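PDB 1W55: Ispd/ispf bifunctional enzyme from Campylobacter jejuni, which catalyses two steps of isoprenoid precursor synthesis, transferring the cytidylyl group of CTP to methylerythritol phosphate and cyclising the later 2-phosphate intermediate to methylerythritol cyclodiphosphate with release of CMP. Local coordinates for residues Glu268-Thr273 with Lys287-Lys292; Ala242-Asp247 with Met283-Gln288. One frame throughout, in Å; residues are numbered along the deposited sequence.

Interaction 1: residues Glu268-Thr273 with Lys287-Lys292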
loop_
_atom_site.group_PDB
_atom_site.type_symbol
_atom_site.label_atom_id
_atom_site.label_comp_id
_atom_site.label_asym_id
_atom_site.label_seq_id
_atom_site.Cartn_x
_atom_site.Cartn_y
_atom_site.Cartn_z
ATOM N N GLU A 268 -38.900 -27.730 10.033
ATOM C CA GLU A 268 -38.730 -26.844 11.185
ATOM C C GLU A 268 -39.228 -25.430 10.861
ATOM O O GLU A 268 -39.743 -24.733 11.734
ATOM C CB GLU A 268 -37.259 -26.787 11.630
ATOM C CG GLU A 268 -36.570 -28.148 11.806
ATOM C CD GLU A 268 -37.046 -28.914 13.041
ATOM O OE1 GLU A 268 -37.413 -28.259 14.048
ATOM O OE2 GLU A 268 -37.060 -30.171 13.005
ATOM N N LEU A 269 -39.067 -25.005 9.607
ATOM C CA LEU A 269 -39.492 -23.665 9.202
ATOM C C LEU A 269 -40.989 -23.607 8.859
ATOM O O LEU A 269 -41.662 -22.642 9.209
ATOM C CB LEU A 269 -38.640 -23.138 8.035
ATOM C CG LEU A 269 -38.900 -21.705 7.549
ATOM C CD1 LEU A 269 -38.752 -20.680 8.683
ATOM C CD2 LEU A 269 -37.990 -21.337 6.372
ATOM N N TYR A 270 -41.488 -24.640 8.178
ATOM C CA TYR A 270 -42.898 -24.732 7.804
ATOM C C TYR A 270 -43.502 -26.058 8.270
ATOM O O TYR A 270 -43.716 -26.947 7.444
ATOM C CB TYR A 270 -43.065 -24.615 6.290
ATOM C CG TYR A 270 -42.419 -23.393 5.675
ATOM C CD1 TYR A 270 -41.351 -23.525 4.789
ATOM C CD2 TYR A 270 -42.889 -22.108 5.960
ATOM C CE1 TYR A 270 -40.756 -22.411 4.204
ATOM C CE2 TYR A 270 -42.298 -20.981 5.387
ATOM C CZ TYR A 270 -41.229 -21.142 4.509
ATOM O OH TYR A 270 -40.636 -20.042 3.932
ATOM N N PRO A 271 -43.781 -26.193 9.572
ATOM C CA PRO A 271 -44.304 -27.457 10.125
ATOM C C PRO A 271 -45.653 -27.809 9.495
ATOM O O PRO A 271 -46.619 -27.074 9.678
ATOM C CB PRO A 271 -44.469 -27.169 11.626
ATOM C CG PRO A 271 -43.770 -25.872 11.889
ATOM C CD PRO A 271 -43.642 -25.140 10.596
ATOM N N ASP A 272 -45.703 -28.919 8.763
ATOM C CA ASP A 272 -46.844 -29.247 7.907
ATOM C C ASP A 272 -47.592 -30.509 8.359
ATOM O O ASP A 272 -48.271 -31.171 7.574
ATOM C CB ASP A 272 -46.369 -29.385 6.453
ATOM C CG ASP A 272 -47.519 -29.500 5.462
ATOM O OD1 ASP A 272 -48.578 -28.868 5.696
ATOM O OD2 ASP A 272 -47.449 -30.205 4.425
ATOM N N THR A 273 -47.473 -30.830 9.638
ATOM C CA THR A 273 -48.080 -32.043 10.182
ATOM C C THR A 273 -49.621 -31.981 10.238
ATOM O O THR A 273 -50.298 -33.011 10.144
ATOM C CB THR A 273 -47.444 -32.388 11.561
ATOM O OG1 THR A 273 -48.183 -33.441 12.188
ATOM C CG2 THR A 273 -47.560 -31.210 12.543
ATOM N N LYS A 287 -38.664 -18.694 -1.505
ATOM C CA LYS A 287 -38.264 -17.289 -1.444
ATOM C C LYS A 287 -38.161 -16.787 0.007
ATOM O O LYS A 287 -37.217 -16.082 0.367
ATOM C CB LYS A 287 -39.239 -16.421 -2.233
ATOM C CG LYS A 287 -38.950 -14.925 -2.147
ATOM C CD LYS A 287 -40.137 -14.087 -2.604
ATOM C CE LYS A 287 -40.181 -13.935 -4.131
ATOM N NZ LYS A 287 -39.231 -12.900 -4.654
ATOM N N GLN A 288 -39.127 -17.168 0.832
ATOM C CA GLN A 288 -39.152 -16.745 2.230
ATOM C C GLN A 288 -38.033 -17.383 3.050
ATOM O O GLN A 288 -37.509 -16.761 3.975
ATOM C CB GLN A 288 -40.517 -17.048 2.858
ATOM C CG GLN A 288 -41.610 -16.069 2.443
ATOM C CD GLN A 288 -42.953 -16.399 3.074
ATOM O OE1 GLN A 288 -43.035 -16.657 4.275
ATOM N NE2 GLN A 288 -44.001 -16.401 2.266
ATOM N N ALA A 289 -37.683 -18.627 2.720
ATOM C CA ALA A 289 -36.559 -19.298 3.372
ATOM C C ALA A 289 -35.227 -18.584 3.049
ATOM O O ALA A 289 -34.396 -18.381 3.928
ATOM C CB ALA A 289 -36.501 -20.753 2.953
ATOM N N TYR A 290 -35.037 -18.211 1.785
ATOM C CA TYR A 290 -33.871 -17.430 1.378
ATOM C C TYR A 290 -33.834 -16.047 2.047
ATOM O O TYR A 290 -32.753 -15.557 2.398
ATOM C CB TYR A 290 -33.791 -17.301 -0.147
ATOM C CG TYR A 290 -32.496 -16.677 -0.635
ATOM C CD1 TYR A 290 -31.264 -17.036 -0.068
ATOM C CD2 TYR A 290 -32.504 -15.718 -1.648
ATOM C CE1 TYR A 290 -30.080 -16.449 -0.493
ATOM C CE2 TYR A 290 -31.315 -15.134 -2.096
ATOM C CZ TYR A 290 -30.110 -15.507 -1.511
ATOM O OH TYR A 290 -28.935 -14.939 -1.936
ATOM N N ASP A 291 -35.003 -15.426 2.231
ATOM C CA ASP A 291 -35.088 -14.180 3.002
ATOM C C ASP A 291 -34.509 -14.356 4.405
ATOM O O ASP A 291 -33.792 -13.481 4.888
ATOM C CB ASP A 291 -36.535 -13.684 3.128
ATOM C CG ASP A 291 -37.047 -12.999 1.865
ATOM O OD1 ASP A 291 -36.222 -12.602 1.002
ATOM O OD2 ASP A 291 -38.279 -12.816 1.664
ATOM N N LYS A 292 -34.835 -15.466 5.064
ATOM C CA LYS A 292 -34.273 -15.758 6.389
ATOM C C LYS A 292 -32.745 -15.818 6.369
ATOM O O LYS A 292 -32.085 -15.331 7.283
ATOM C CB LYS A 292 -34.825 -17.072 6.957
ATOM C CG LYS A 292 -36.299 -17.038 7.293
ATOM C CD LYS A 292 -36.598 -16.111 8.474
ATOM C CE LYS A 292 -38.065 -15.667 8.450
ATOM N NZ LYS A 292 -38.624 -15.375 9.804
#

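Interaction 2: residues Ala242-Asp247 with Met283-Gln288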
loop_
_atom_site.group_PDB
_atom_site.type_symbol
_atom_site.label_atom_id
_atom_site.label_comp_id
_atom_site.label_asym_id
_atom_site.label_seq_id
_atom_site.Cartn_x
_atom_site.Cartn_y
_atom_site.Cartn_z
ATOM N N ALA A 242 -49.551 -34.697 -2.015
ATOM C CA ALA A 242 -49.475 -33.852 -0.820
ATOM C C ALA A 242 -48.330 -32.833 -0.898
ATOM O O ALA A 242 -47.999 -32.389 -1.993
ATOM C CB ALA A 242 -49.384 -34.725 0.439
ATOM N N HIS A 243 -47.753 -32.460 0.252
ATOM C CA HIS A 243 -46.667 -31.472 0.345
ATOM C C HIS A 243 -46.954 -30.217 -0.476
ATOM O O HIS A 243 -46.238 -29.907 -1.449
ATOM C CB HIS A 243 -45.328 -32.086 -0.096
ATOM C CG HIS A 243 -44.910 -33.263 0.725
ATOM N ND1 HIS A 243 -45.140 -34.561 0.329
ATOM C CD2 HIS A 243 -44.306 -33.336 1.935
ATOM C CE1 HIS A 243 -44.679 -35.388 1.251
ATOM N NE2 HIS A 243 -44.167 -34.669 2.236
ATOM N N SER A 244 -48.001 -29.502 -0.072
ATOM C CA SER A 244 -48.473 -28.305 -0.766
ATOM C C SER A 244 -48.836 -28.633 -2.219
ATOM O O SER A 244 -49.717 -29.456 -2.480
ATOM C CB SER A 244 -47.425 -27.188 -0.701
ATOM O OG SER A 244 -46.860 -27.087 0.597
ATOM N N ASP A 245 -48.127 -28.006 -3.152
ATOM C CA ASP A 245 -48.340 -28.215 -4.573
ATOM C C ASP A 245 -47.447 -29.331 -5.122
ATOM O O ASP A 245 -47.350 -29.497 -6.340
ATOM C CB ASP A 245 -48.094 -26.899 -5.318
ATOM C CG ASP A 245 -46.717 -26.282 -5.007
ATOM O OD1 ASP A 245 -45.886 -26.946 -4.338
ATOM O OD2 ASP A 245 -46.371 -25.141 -5.399
ATOM N N GLY A 246 -46.786 -30.076 -4.227
ATOM C CA GLY A 246 -45.987 -31.244 -4.592
ATOM C C GLY A 246 -44.598 -31.007 -5.203
ATOM O O GLY A 246 -43.953 -31.942 -5.681
ATOM N N ASP A 247 -44.131 -29.767 -5.191
ATOM C CA ASP A 247 -42.856 -29.402 -5.812
ATOM C C ASP A 247 -41.657 -29.939 -5.013
ATOM O O ASP A 247 -41.106 -29.218 -4.182
ATOM C CB ASP A 247 -42.812 -27.872 -5.920
ATOM C CG ASP A 247 -41.818 -27.361 -6.945
ATOM O OD1 ASP A 247 -40.723 -27.960 -7.144
ATOM O OD2 ASP A 247 -42.039 -26.305 -7.573
ATOM N N MET A 283 -42.615 -22.215 -4.228
ATOM C CA MET A 283 -41.629 -21.251 -4.686
ATOM C C MET A 283 -41.643 -19.994 -3.804
ATOM O O MET A 283 -40.605 -19.349 -3.622
ATOM C CB MET A 283 -41.875 -20.881 -6.159
ATOM C CG MET A 283 -41.550 -22.005 -7.147
ATOM S SD MET A 283 -39.845 -22.650 -6.971
ATOM C CE MET A 283 -38.889 -21.458 -7.955
ATOM N N GLU A 284 -42.816 -19.657 -3.267
ATOM C CA GLU A 284 -42.937 -18.558 -2.307
ATOM C C GLU A 284 -42.324 -18.963 -0.974
ATOM O O GLU A 284 -41.665 -18.149 -0.323
ATOM C CB GLU A 284 -44.408 -18.124 -2.142
ATOM C CG GLU A 284 -44.660 -17.017 -1.111
ATOM C CD GLU A 284 -43.974 -15.684 -1.435
ATOM O OE1 GLU A 284 -43.825 -15.331 -2.632
ATOM O OE2 GLU A 284 -43.585 -14.979 -0.478
ATOM N N LEU A 285 -42.526 -20.228 -0.592
ATOM C CA LEU A 285 -41.913 -20.790 0.609
ATOM C C LEU A 285 -40.394 -20.777 0.482
ATOM O O LEU A 285 -39.697 -20.424 1.429
ATOM C CB LEU A 285 -42.400 -22.223 0.860
ATOM C CG LEU A 285 -43.887 -22.469 1.146
ATOM C CD1 LEU A 285 -44.124 -23.935 1.479
ATOM C CD2 LEU A 285 -44.409 -21.582 2.267
ATOM N N LEU A 286 -39.902 -21.167 -0.699
ATOM C CA LEU A 286 -38.486 -21.078 -1.051
ATOM C C LEU A 286 -37.955 -19.654 -0.910
ATOM O O LEU A 286 -36.914 -19.431 -0.286
ATOM C CB LEU A 286 -38.251 -21.579 -2.490
ATOM C CG LEU A 286 -36.871 -21.317 -3.115
ATOM C CD1 LEU A 286 -35.734 -21.986 -2.297
ATOM C CD2 LEU A 286 -36.816 -21.753 -4.585
ATOM N N LYS A 287 -38.664 -18.694 -1.505
ATOM C CA LYS A 287 -38.264 -17.289 -1.444
ATOM C C LYS A 287 -38.161 -16.787 0.007
ATOM O O LYS A 287 -37.217 -16.082 0.367
ATOM C CB LYS A 287 -39.239 -16.421 -2.233
ATOM C CG LYS A 287 -38.950 -14.925 -2.147
ATOM C CD LYS A 287 -40.137 -14.087 -2.604
ATOM C CE LYS A 287 -40.181 -13.935 -4.131
ATOM N NZ LYS A 287 -39.231 -12.900 -4.654
ATOM N N GLN A 288 -39.127 -17.168 0.832
ATOM C CA GLN A 288 -39.152 -16.745 2.230
ATOM C C GLN A 288 -38.033 -17.383 3.050
ATOM O O GLN A 288 -37.509 -16.761 3.975
ATOM C CB GLN A 288 -40.517 -17.048 2.858
ATOM C CG GLN A 288 -41.610 -16.069 2.443
ATOM C CD GLN A 288 -42.953 -16.399 3.074
ATOM O OE1 GLN A 288 -43.035 -16.657 4.275
ATOM N NE2 GLN A 288 -44.001 -16.401 2.266
#

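Interaction 1: residues Glu268-Thr273 with Lys287-Lys292
Leu269 and Tyr270, at the end of the short helix 266-269 and just beyond it, reach across to Gln288 and Ala289 on helix 282-295, an example of a loop of the IspF domain that probably lines the substrate site, packed against a neighbouring helix. The apolar part is small and direct. Leu269 has its CG anti to the backbone N (chi1 -176°), which extends the branch toward the helix, and its CD2 methyl meets Ala289 CB at 3.8 Å. Leu258 of helix 248-260 touches both residues, so the pair belongs to a three-helix junction. Leu269 also serves its neighbour: its CG lies over the centre of the Tyr270 ring, 3.8 Å above the plane.

The aromatic part comes in edge first. Gln288 CB lies near the plane of the Tyr270 ring; the Gln288 side chain runs extended beyond CG, and its amide, held at NE2 by Glu284 OE2, stands 84° from that plane. The polar part involves the phenol end, whose hydroxyl is hydrogen-bonded to Leu285 O, one turn back along the helix. This bond should limit the ring's movement; Tyr270 and the following residues to Thr273 bind substrate by similarity, and Glu268 touches the bound CMP and forms a salt bridge to Lys318 of a neighbouring subunit. Closest of all across the two segments, Tyr270 OH comes within 3.2 Å of the methylene carbon Gln288 CB.

Interaction 2: residues Ala242-Asp247 with Met283-Gln288
With chi1 at -43°, Ser244 carries its OG beside the backbone N and anti to the carbonyl carbon, facing Leu285, whose chi2 of -175° stretches CD1 outward to meet it. The two come together at the type II' beta turn His243-Gly246, which leads into the N-cap of helix 248-260 and packs on the first turns of helix 282-295. The contact is loose and mixed: Ser244 OG stands 4.3 Å from Leu285 CD1, while its hydrogen bond is to Phe277 O.

Just past the turn, at the N-cap position, Asp247 faces Met283, which has its sulfur folded back and also touches Ala250 of helix 248-260 and residues of helix 318-329. The buried Asp247 carboxylate is well satisfied: OD1 caps the helix at Ala250 N and accepts from Ala230 N as well, and OD2 takes Gly231 N. Three backbone N-H groups thus grip one side chain, and would be expected to favour its charged form. The turn itself closes with Gly246 N to His243 O at 2.8 Å, and Asp245 OD1 ties it to Ser282 at the start of the partner helix. His243, a transition-state stabiliser by similarity, begins the turn; its ring stacks on that of His219 and its NE2 makes a weak hydrogen bond to the CMP phosphate. The sulfur stays outside van der Waals contact: Asp247 OD2 lies 4.3 Å from Met283 SD.

Both contacts join an active-site segment of the synthase domain to helix 282-295, interaction 2 on its first turns and interaction 1 further along, with centres about 9 Å apart. Interaction 2 is the more buried, yet the smaller: its polar side chains face apolar ones at a distance and send their hydrogen bonds to other parts of the fold. Interaction 1, only partly buried, relies on closer methyl and ring-edge packing. The two meet through Leu285, which presents a methyl to the loop 242-247 and its carbonyl to the 268-273 segment. One helix thus backs two segments, a turn and a helix end with its following loop, that each hold a residue of the CMP pocket.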